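Local atomic coordinates of galactose mutarotase related enzyme (PDB entry 3Q1N), a protein that probably binds carbohydrates and may act as an isomerase that interconverts sugar anomers, as members of the galactose mutarotase-like aldose 1-epimerase family generally do. Residues Met136-Gly141 with Pro256-Pro261; Ala211-Ala216 with Phe236-Ile241; Pro47-Ser52 with Ser71-Ala76. All coordinates share one frame; numbering follows the deposited sequence. Where two conformers were deposited one is given.

Contact 1 of 3, residues Met136-Gly141 with Pro256-Pro261; sequences MPFALG and PFDGLP. With EDO (1,2-ethanediol), chain N.
The ring of Phe138 and the carboxylate of Asp258 are the flat groups that come together here, obliquely, with Phe138 CE2 4.4 Å from Asp258 OD2. Thr277, Leu279 and Lys285 also touch the Phe138 side chain. The other carboxylate oxygen, Asp258 OD1, accepts a hydrogen bond of 2.9 Å from O1 of a bound 1,2-ethanediol. Asp258 CG stands opposite the backbone N and beside the carbonyl carbon (chi1 -173°), which swings the carboxylate toward this ethanediol. As partners in a strand pair, Asp258 and Leu140 share one face of the sheet; Leu287 and Pro237 touch the Asp258 side chain. The ring of Phe257 occupies the other face, and its side chain packs against Tyr238, Thr240 and Ile53.

Between these groups the backbones run antiparallel. Leu140 and Asp258 form a hydrogen-bonded pair: Asp258 N reaches Leu140 O at 2.8 Å, and Leu140 N reaches Asp258 O at 3.1 Å, the second bond being the straighter (167° against 146° at the hydrogen). Asp258 O is also hydrogen-bonded to a water that bridges to Phe138 O, and the CA-H of Ala139 approaches it at 3.5 Å from CA to O. The next pair, Gly141 with Phe257, is non-hydrogen-bonded, and a side chain on Gly141 would press on Phe257 CD1. Where strand 136-147 is interrupted at Ala139, Ala139 CB lies 3.8 Å from CA of Gly259, just past the end of strand 251-258; a side chain on Gly259 would collide with it.

A nitrate and another ethanediol, probably from the crystallisation liquor, lie about 4 Å from the Phe257 side chain and may mark a pocket. The arrangement is the pairing of neighbouring strands 136-147 and 251-258 in an antiparallel sheet of the all-beta galactose mutarotase-like fold.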
loop_
_atom_site.group_PDB
_atom_site.type_symbol
_atom_site.label_atom_id
_atom_site.label_comp_id
_atom_site.label_asym_id
_atom_site.label_seq_id
_atom_site.Cartn_x
_atom_site.Cartn_y
_atom_site.Cartn_z
HETATM N N MSE A 136 0.094 -3.228 -21.510
HETATM C CA MSE A 136 0.872 -2.838 -20.309
HETATM C C MSE A 136 0.412 -3.597 -19.070
HETATM O O MSE A 136 -0.702 -3.414 -18.587
HETATM C CB MSE A 136 0.753 -1.350 -20.082
HETATM C CG MSE A 136 1.595 -0.833 -18.896
HETATM SE SE MSE A 136 1.466 1.044 -18.528
HETATM C CE MSE A 136 -0.037 0.965 -17.353
ATOM N N PRO A 137 1.299 -4.424 -18.514
ATOM C CA PRO A 137 0.987 -5.149 -17.283
ATOM C C PRO A 137 1.525 -4.339 -16.098
ATOM O O PRO A 137 2.597 -3.777 -16.176
ATOM C CB PRO A 137 1.705 -6.464 -17.467
ATOM C CG PRO A 137 2.972 -6.052 -18.309
ATOM C CD PRO A 137 2.610 -4.814 -19.089
ATOM N N PHE A 138 0.758 -4.298 -15.005
ATOM C CA PHE A 138 1.222 -3.545 -13.828
ATOM C C PHE A 138 0.582 -4.056 -12.558
ATOM O O PHE A 138 -0.424 -4.780 -12.583
ATOM C CB PHE A 138 0.872 -2.043 -13.971
ATOM C CG PHE A 138 -0.583 -1.757 -13.761
ATOM C CD1 PHE A 138 -1.506 -1.929 -14.795
ATOM C CD2 PHE A 138 -1.051 -1.424 -12.527
ATOM C CE1 PHE A 138 -2.842 -1.808 -14.571
ATOM C CE2 PHE A 138 -2.410 -1.265 -12.270
ATOM C CZ PHE A 138 -3.333 -1.444 -13.333
ATOM N N ALA A 139 1.227 -3.691 -11.451
ATOM C CA ALA A 139 0.641 -3.765 -10.118
ATOM C C ALA A 139 0.620 -2.381 -9.496
ATOM O O ALA A 139 1.439 -1.527 -9.824
ATOM C CB ALA A 139 1.435 -4.762 -9.187
ATOM N N LEU A 140 -0.325 -2.150 -8.591
ATOM C CA LEU A 140 -0.411 -0.858 -7.882
ATOM C C LEU A 140 -0.742 -1.131 -6.429
ATOM O O LEU A 140 -1.689 -1.861 -6.128
ATOM C CB LEU A 140 -1.498 0.041 -8.503
ATOM C CG LEU A 140 -1.619 1.451 -7.875
ATOM C CD1 LEU A 140 -2.425 1.492 -6.606
ATOM C CD2 LEU A 140 -0.263 2.031 -7.614
ATOM N N GLY A 141 0.040 -0.561 -5.524
ATOM C CA GLY A 141 -0.262 -0.668 -4.091
ATOM C C GLY A 141 -0.000 0.646 -3.367
ATOM O O GLY A 141 0.617 1.580 -3.916
ATOM N N PRO A 256 -3.053 -1.549 1.171
ATOM C CA PRO A 256 -3.887 -2.063 0.094
ATOM C C PRO A 256 -3.036 -2.441 -1.129
ATOM O O PRO A 256 -2.265 -1.603 -1.602
ATOM C CB PRO A 256 -4.839 -0.892 -0.201
ATOM C CG PRO A 256 -4.888 -0.073 1.068
ATOM C CD PRO A 256 -3.465 -0.180 1.580
ATOM N N PHE A 257 -3.226 -3.663 -1.633
ATOM C CA PHE A 257 -2.451 -4.213 -2.773
ATOM C C PHE A 257 -3.379 -4.588 -3.933
ATOM O O PHE A 257 -4.282 -5.452 -3.780
ATOM C CB PHE A 257 -1.698 -5.510 -2.403
ATOM C CG PHE A 257 -0.350 -5.347 -1.675
ATOM C CD1 PHE A 257 0.103 -4.153 -1.145
ATOM C CD2 PHE A 257 0.430 -6.466 -1.500
ATOM C CE1 PHE A 257 1.329 -4.088 -0.474
ATOM C CE2 PHE A 257 1.635 -6.392 -0.844
ATOM C CZ PHE A 257 2.088 -5.232 -0.332
ATOM N N ASP A 258 -3.142 -3.974 -5.094
ATOM C CA ASP A 258 -3.665 -4.488 -6.382
ATOM C C ASP A 258 -2.507 -5.136 -7.157
ATOM O O ASP A 258 -2.090 -4.652 -8.183
ATOM C CB ASP A 258 -4.328 -3.362 -7.181
ATOM C CG ASP A 258 -5.037 -3.863 -8.433
ATOM O OD1 ASP A 258 -5.406 -5.066 -8.493
ATOM O OD2 ASP A 258 -5.239 -3.023 -9.357
ATOM N N GLY A 259 -2.009 -6.244 -6.600
ATOM C CA GLY A 259 -0.848 -6.947 -7.099
ATOM C C GLY A 259 -0.182 -7.633 -5.925
ATOM O O GLY A 259 -0.690 -7.617 -4.804
ATOM N N LEU A 260 0.894 -8.347 -6.228
ATOM C CA LEU A 260 1.593 -9.175 -5.235
ATOM C C LEU A 260 3.074 -9.192 -5.517
ATOM O O LEU A 260 3.502 -9.112 -6.682
ATOM C CB LEU A 260 1.091 -10.608 -5.325
ATOM C CG LEU A 260 -0.361 -10.928 -4.912
ATOM C CD1 LEU A 260 -0.754 -12.313 -5.304
ATOM C CD2 LEU A 260 -0.497 -10.668 -3.423
ATOM N N PRO A 261 3.895 -9.325 -4.455
ATOM C CA PRO A 261 5.317 -9.573 -4.701
ATOM C C PRO A 261 5.515 -10.824 -5.540
ATOM O O PRO A 261 4.660 -11.701 -5.576
ATOM C CB PRO A 261 5.872 -9.833 -3.287
ATOM C CG PRO A 261 4.814 -9.221 -2.343
ATOM C CD PRO A 261 3.534 -9.397 -3.027
HETATM C C1 EDO N . -8.306 -6.848 -9.416
HETATM O O1 EDO N . -6.940 -7.092 -9.811
HETATM C C2 EDO N . -9.010 -6.052 -10.498
HETATM O O2 EDO N . -8.728 -4.669 -10.318
HETATM O O HOH W 1 -2.935 -4.998 -10.957
#

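Contact 2 of 3, residues Ala211-Ala216 with Phe236-Ile241. With EDO (1,2-ethanediol), chain S.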
loop_
_atom_site.group_PDB
_atom_site.type_symbol
_atom_site.label_atom_id
_atom_site.label_comp_id
_atom_site.label_asym_id
_atom_site.label_seq_id
_atom_site.Cartn_x
_atom_site.Cartn_y
_atom_site.Cartn_z
ATOM N N ALA A 211 -5.326 -12.875 1.643
ATOM C CA ALA A 211 -5.763 -13.366 0.350
ATOM C C ALA A 211 -7.258 -13.212 0.111
ATOM O O ALA A 211 -7.714 -13.436 -1.022
ATOM C CB ALA A 211 -5.368 -14.823 0.202
ATOM N N ASN A 212 -8.021 -12.831 1.144
ATOM C CA ASN A 212 -9.484 -12.818 1.059
ATOM C C ASN A 212 -9.989 -11.555 0.365
ATOM O O ASN A 212 -10.182 -10.512 0.990
ATOM C CB ASN A 212 -10.122 -12.996 2.458
ATOM C CG ASN A 212 -9.583 -14.186 3.205
ATOM O OD1 ASN A 212 -8.462 -14.157 3.669
ATOM N ND2 ASN A 212 -10.415 -15.214 3.411
ATOM N N SER A 213 -10.231 -11.645 -0.951
ATOM C CA SER A 213 -10.515 -10.442 -1.744
ATOM C C SER A 213 -11.872 -9.824 -1.523
ATOM O O SER A 213 -12.113 -8.684 -1.940
ATOM C CB SER A 213 -10.318 -10.732 -3.231
ATOM O OG SER A 213 -9.006 -11.179 -3.452
ATOM N N GLU A 214 -12.770 -10.556 -0.873
ATOM C CA GLU A 214 -14.094 -10.056 -0.614
ATOM C C GLU A 214 -14.169 -8.969 0.470
ATOM O O GLU A 214 -15.235 -8.350 0.654
ATOM C CB GLU A 214 -15.002 -11.198 -0.193
ATOM C CG GLU A 214 -14.703 -11.829 1.199
ATOM C CD GLU A 214 -13.769 -13.044 1.141
ATOM O OE1 GLU A 214 -12.885 -13.122 0.228
ATOM O OE2 GLU A 214 -13.897 -13.909 2.044
ATOM N N ILE A 215 -13.084 -8.785 1.222
ATOM C CA ILE A 215 -13.082 -7.783 2.302
ATOM C C ILE A 215 -13.366 -6.379 1.793
ATOM O O ILE A 215 -12.790 -5.922 0.802
ATOM C CB ILE A 215 -11.735 -7.792 3.092
ATOM C CG1 ILE A 215 -11.568 -9.151 3.780
ATOM C CG2 ILE A 215 -11.696 -6.607 4.135
ATOM C CD1 ILE A 215 -10.121 -9.408 4.334
ATOM N N ALA A 216 -14.286 -5.710 2.469
ATOM C CA ALA A 216 -14.671 -4.358 2.116
ATOM C C ALA A 216 -14.104 -3.345 3.091
ATOM O O ALA A 216 -13.749 -2.248 2.683
ATOM C CB ALA A 216 -16.194 -4.257 2.104
ATOM N N PHE A 236 -9.425 -3.252 -3.888
ATOM C CA PHE A 236 -8.070 -3.794 -3.795
ATOM C C PHE A 236 -8.189 -5.266 -3.395
ATOM O O PHE A 236 -8.743 -5.561 -2.345
ATOM C CB PHE A 236 -7.237 -2.998 -2.778
ATOM C CG PHE A 236 -6.784 -1.657 -3.280
ATOM C CD1 PHE A 236 -7.632 -0.558 -3.267
ATOM C CD2 PHE A 236 -5.538 -1.506 -3.834
ATOM C CE1 PHE A 236 -7.217 0.655 -3.764
ATOM C CE2 PHE A 236 -5.112 -0.322 -4.326
ATOM C CZ PHE A 236 -5.989 0.794 -4.325
ATOM N N PRO A 237 -7.703 -6.190 -4.231
ATOM C CA PRO A 237 -7.901 -7.608 -3.931
ATOM C C PRO A 237 -7.160 -8.091 -2.712
ATOM O O PRO A 237 -7.621 -9.017 -2.048
ATOM C CB PRO A 237 -7.431 -8.328 -5.200
ATOM C CG PRO A 237 -6.548 -7.360 -5.895
ATOM C CD PRO A 237 -7.092 -5.967 -5.552
ATOM N N TYR A 238 -6.025 -7.485 -2.375
ATOM C CA TYR A 238 -5.233 -8.000 -1.232
ATOM C C TYR A 238 -4.913 -6.868 -0.258
ATOM O O TYR A 238 -5.051 -5.690 -0.604
ATOM C CB TYR A 238 -3.951 -8.683 -1.745
ATOM C CG TYR A 238 -4.213 -9.630 -2.883
ATOM C CD1 TYR A 238 -5.036 -10.711 -2.711
ATOM C CD2 TYR A 238 -3.684 -9.392 -4.163
ATOM C CE1 TYR A 238 -5.319 -11.566 -3.723
ATOM C CE2 TYR A 238 -3.964 -10.290 -5.210
ATOM C CZ TYR A 238 -4.758 -11.382 -4.942
ATOM O OH TYR A 238 -5.101 -12.290 -5.918
ATOM N N LEU A 239 -4.507 -7.240 0.961
ATOM C CA LEU A 239 -4.286 -6.300 2.047
ATOM C C LEU A 239 -3.160 -6.816 2.890
ATOM O O LEU A 239 -3.262 -7.936 3.415
ATOM C CB LEU A 239 -5.551 -6.131 2.909
ATOM C CG LEU A 239 -5.479 -5.002 3.951
ATOM C CD1 LEU A 239 -5.343 -3.621 3.290
ATOM C CD2 LEU A 239 -6.741 -5.048 4.879
ATOM N N THR A 240 -2.112 -6.020 3.060
ATOM C CA THR A 240 -0.901 -6.507 3.704
ATOM C C THR A 240 -0.616 -5.793 5.021
ATOM O O THR A 240 -0.718 -4.577 5.108
ATOM C CB THR A 240 0.288 -6.377 2.760
ATOM O OG1 THR A 240 0.047 -7.216 1.621
ATOM C CG2 THR A 240 1.591 -6.804 3.417
ATOM N N ILE A 241 -0.272 -6.576 6.044
ATOM C CA ILE A 241 0.119 -6.038 7.339
ATOM C C ILE A 241 1.622 -6.244 7.502
ATOM O O ILE A 241 2.145 -7.329 7.205
ATOM C CB ILE A 241 -0.634 -6.727 8.489
ATOM C CG1 ILE A 241 -2.150 -6.727 8.229
ATOM C CG2 ILE A 241 -0.328 -6.036 9.834
ATOM C CD1 ILE A 241 -2.675 -7.994 7.500
HETATM C C1 EDO S . -15.182 -0.654 0.523
HETATM O O1 EDO S . -15.745 -0.335 1.827
HETATM C C2 EDO S . -14.456 0.533 -0.124
HETATM O O2 EDO S . -14.428 0.664 -1.539
HETATM O O HOH W 2 -10.715 -6.292 -0.832
#
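A surface contact between a turn and the start of a strand joins Ala211-Ala216 to Phe236-Ile241, and its one direct hydrogen bond comes from a serine. Ser213 OG donates a hydrogen bond of 2.9 Å to Pro237 O, coming in 31° from the carbonyl plane. The first torsion of Ser213 (chi1 -58°) sets OG beside the backbone N and brings it to that carbonyl. The CA-H of the same residue approaches it too, with Ser213 CA 3.2 Å from Pro237 O. Ser213 is the second residue of a type I beta turn, Asn212 to Ile215, whose bond from Ile215 N to Asn212 O is weak. This turn links strand 208-210, which pairs with strand 238-242, to strand 217-221 of the nine-stranded antiparallel sheet, so the chain passes here from one sheet to another. The Asn212 amide is hydrogen-bonded to Gln171 N and Pro169 O. On the strand side, Pro237 CB sits 3.8 Å above the centre of the Tyr238 ring, whose CE1 edge points at Ala211 O, 4.1 Å away; Phe173 meets that ring edge-to-face. A water hydrogen-bonded to Ile215 O and, at 2.6 Å, to Phe236 O spans the far end of the turn.

Contact 3 of 3, residues Pro47-Ser52 with Ser71-Ala76. With NO3 (nitrate ion), chain C; NO3 (nitrate ion), chain D.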
loop_
_atom_site.group_PDB
_atom_site.type_symbol
_atom_site.label_atom_id
_atom_site.label_comp_id
_atom_site.label_asym_id
_atom_site.label_seq_id
_atom_site.Cartn_x
_atom_site.Cartn_y
_atom_site.Cartn_z
ATOM N N PRO A 47 4.421 5.183 1.009
ATOM C CA PRO A 47 4.689 5.209 -0.426
ATOM C C PRO A 47 3.638 4.571 -1.335
ATOM O O PRO A 47 2.904 3.622 -0.944
ATOM C CB PRO A 47 5.991 4.418 -0.590
ATOM C CG PRO A 47 6.529 4.210 0.780
ATOM C CD PRO A 47 5.433 4.431 1.769
ATOM N N ILE A 48 3.630 5.086 -2.572
ATOM C CA ILE A 48 2.911 4.456 -3.659
ATOM C C ILE A 48 3.825 3.435 -4.312
ATOM O O ILE A 48 5.030 3.712 -4.520
ATOM C CB ILE A 48 2.426 5.507 -4.699
ATOM C CG1 ILE A 48 1.382 6.414 -4.053
ATOM C CG2 ILE A 48 1.824 4.775 -5.955
ATOM C CD1 ILE A 48 0.941 7.636 -4.929
ATOM N N LEU A 49 3.266 2.271 -4.632
ATOM C CA LEU A 49 3.994 1.119 -5.201
ATOM C C LEU A 49 3.483 0.905 -6.621
ATOM O O LEU A 49 2.368 0.457 -6.822
ATOM C CB LEU A 49 3.761 -0.128 -4.341
ATOM C CG LEU A 49 3.896 -0.006 -2.824
ATOM C CD1 LEU A 49 3.528 -1.352 -2.175
ATOM C CD2 LEU A 49 5.291 0.438 -2.419
ATOM N N PHE A 50 4.292 1.265 -7.613
ATOM C CA PHE A 50 3.902 1.079 -9.023
ATOM C C PHE A 50 5.169 1.093 -9.858
ATOM O O PHE A 50 6.040 1.868 -9.585
ATOM C CB PHE A 50 3.003 2.234 -9.503
ATOM C CG PHE A 50 2.708 2.229 -10.995
ATOM C CD1 PHE A 50 1.603 1.529 -11.488
ATOM C CD2 PHE A 50 3.515 2.935 -11.904
ATOM C CE1 PHE A 50 1.291 1.515 -12.832
ATOM C CE2 PHE A 50 3.195 2.942 -13.276
ATOM C CZ PHE A 50 2.082 2.224 -13.737
ATOM N N PRO A 51 5.252 0.229 -10.884
ATOM C CA PRO A 51 4.331 -0.790 -11.377
ATOM C C PRO A 51 4.551 -2.188 -10.775
ATOM O O PRO A 51 4.029 -3.169 -11.303
ATOM C CB PRO A 51 4.592 -0.780 -12.886
ATOM C CG PRO A 51 6.034 -0.502 -12.982
ATOM C CD PRO A 51 6.369 0.438 -11.825
ATOM N N SER A 52 5.350 -2.278 -9.719
ATOM C CA SER A 52 5.583 -3.534 -9.003
ATOM C C SER A 52 5.373 -3.289 -7.494
ATOM O O SER A 52 5.653 -2.195 -7.004
ATOM C CB SER A 52 7.017 -3.973 -9.270
ATOM O OG SER A 52 7.283 -5.272 -8.818
ATOM N N SER A 71 13.176 -2.308 -9.871
ATOM C CA SER A 71 13.553 -1.973 -8.517
ATOM C C SER A 71 12.502 -2.507 -7.545
ATOM O O SER A 71 11.332 -2.638 -7.907
ATOM C CB SER A 71 13.714 -0.472 -8.345
ATOM O OG SER A 71 12.736 0.240 -9.096
ATOM N N GLN A 72 12.934 -2.808 -6.333
ATOM C CA GLN A 72 12.004 -3.159 -5.264
ATOM C C GLN A 72 11.045 -1.974 -5.020
ATOM O O GLN A 72 11.453 -0.838 -5.078
ATOM C CB GLN A 72 12.824 -3.494 -3.991
ATOM C CG GLN A 72 11.991 -3.865 -2.780
ATOM C CD GLN A 72 12.871 -4.239 -1.574
ATOM O OE1 GLN A 72 14.114 -4.109 -1.629
ATOM N NE2 GLN A 72 12.233 -4.730 -0.506
ATOM N N HIS A 73 9.779 -2.268 -4.751
ATOM C CA HIS A 73 8.709 -1.316 -4.525
ATOM C C HIS A 73 8.341 -0.511 -5.806
ATOM O O HIS A 73 7.628 0.489 -5.714
ATOM C CB HIS A 73 9.045 -0.290 -3.394
ATOM C CG HIS A 73 9.724 -0.860 -2.187
ATOM N ND1 HIS A 73 9.072 -1.659 -1.271
ATOM C CD2 HIS A 73 10.986 -0.686 -1.711
ATOM C CE1 HIS A 73 9.919 -1.991 -0.305
ATOM N NE2 HIS A 73 11.088 -1.402 -0.539
ATOM N N GLY A 74 8.828 -0.919 -6.972
ATOM C CA GLY A 74 8.527 -0.189 -8.199
ATOM C C GLY A 74 9.367 1.086 -8.292
ATOM O O GLY A 74 10.493 1.141 -7.776
ATOM N N PHE A 75 8.862 2.065 -9.023
ATOM C CA PHE A 75 9.583 3.307 -9.225
ATOM C C PHE A 75 8.774 4.609 -9.180
ATOM O O PHE A 75 9.366 5.689 -9.181
ATOM C CB PHE A 75 10.388 3.258 -10.533
ATOM C CG PHE A 75 9.576 2.990 -11.740
ATOM C CD1 PHE A 75 8.663 3.905 -12.184
ATOM C CD2 PHE A 75 9.743 1.803 -12.481
ATOM C CE1 PHE A 75 7.903 3.655 -13.288
ATOM C CE2 PHE A 75 8.991 1.568 -13.621
ATOM C CZ PHE A 75 8.056 2.505 -14.018
ATOM N N ALA A 76 7.456 4.531 -9.061
ATOM C CA ALA A 76 6.623 5.758 -8.987
ATOM C C ALA A 76 7.046 6.602 -7.760
ATOM O O ALA A 76 6.990 7.819 -7.780
ATOM C CB ALA A 76 5.129 5.416 -8.934
HETATM N N NO3 C . 6.386 -3.199 -0.874
HETATM O O1 NO3 C . 6.837 -2.705 -2.087
HETATM O O2 NO3 C . 5.391 -4.141 -0.761
HETATM O O3 NO3 C . 6.993 -2.790 0.283
HETATM N N NO3 D . 9.037 -5.674 0.323
HETATM O O1 NO3 D . 7.979 -6.529 0.445
HETATM O O2 NO3 D . 9.511 -4.990 1.423
HETATM O O3 NO3 D . 9.613 -5.499 -0.901
HETATM O O HOH W 3 6.666 2.945 -6.464
HETATM O O HOH W 4 9.820 -5.081 -7.764
#
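Phe75 turns its CG between the backbone N and the carbonyl carbon (chi1 57°), which lays its ring against Pro51 in a CH-pi contact: Pro51 CD stands 3.5 Å from the Phe75 ring centroid, 19° off the ring normal. With an alanine here, Pro51 CD would probably lose the aromatic face it lies on, leaving a gap there and beside Thr101 and Lys104 of helix 99-104. His73 CB meets Leu49 CD2 at 3.9 Å, while its first torsion (chi1 -41°) turns the imidazole on toward a nitrate. Two consecutive amides grip Phe50 O, the carbonyl of the cis peptide before Pro51: Phe75 N at 2.9 Å and Ala76 N at 3.1 Å. Residues 71-76 reach this carbonyl by way of a type II beta turn, Ser71 to Gly74, fastened further by Ser71 OG, which donates to Gly74 O at 2.8 Å. A water bonded to Ile48 O, Phe50 N and His73 O fills in between the backbones, and Ala76 CB packs on Phe50 CB. Gln72 CG lies over one face of the imidazole, and at its edge His73 ND1 donates to the nitrate O1 at 2.6 Å. Gln72 NE2 holds a second nitrate, and these ions, probably from the crystallisation liquor, are consistent with a pocket lined by His73.

Overall arrangement
Contacts 1 and 3 are buried, whereas contact 2 lies at the surface; all three reach the same antiparallel sheet. Contact 1 is in the middle: its strand 136-147 also pairs with 48-49 of contact 3 through Gly141 with Leu49, and Ala139 bonds Pro51, while its strand 251-258 pairs with 238-242 of contact 2 through Phe257 and Tyr238. Contacts 2 and 3 do not touch and lie on opposite sides of the chain centre, about 19 Å apart between centres. Paired strands give contact 1 a pair of backbone hydrogen bonds. Contact 3 instead joins loop to strand end, with a carbonyl that accepts two hydrogen bonds and CH-pi packing, and contact 2 relies on a serine hydroxyl and a water.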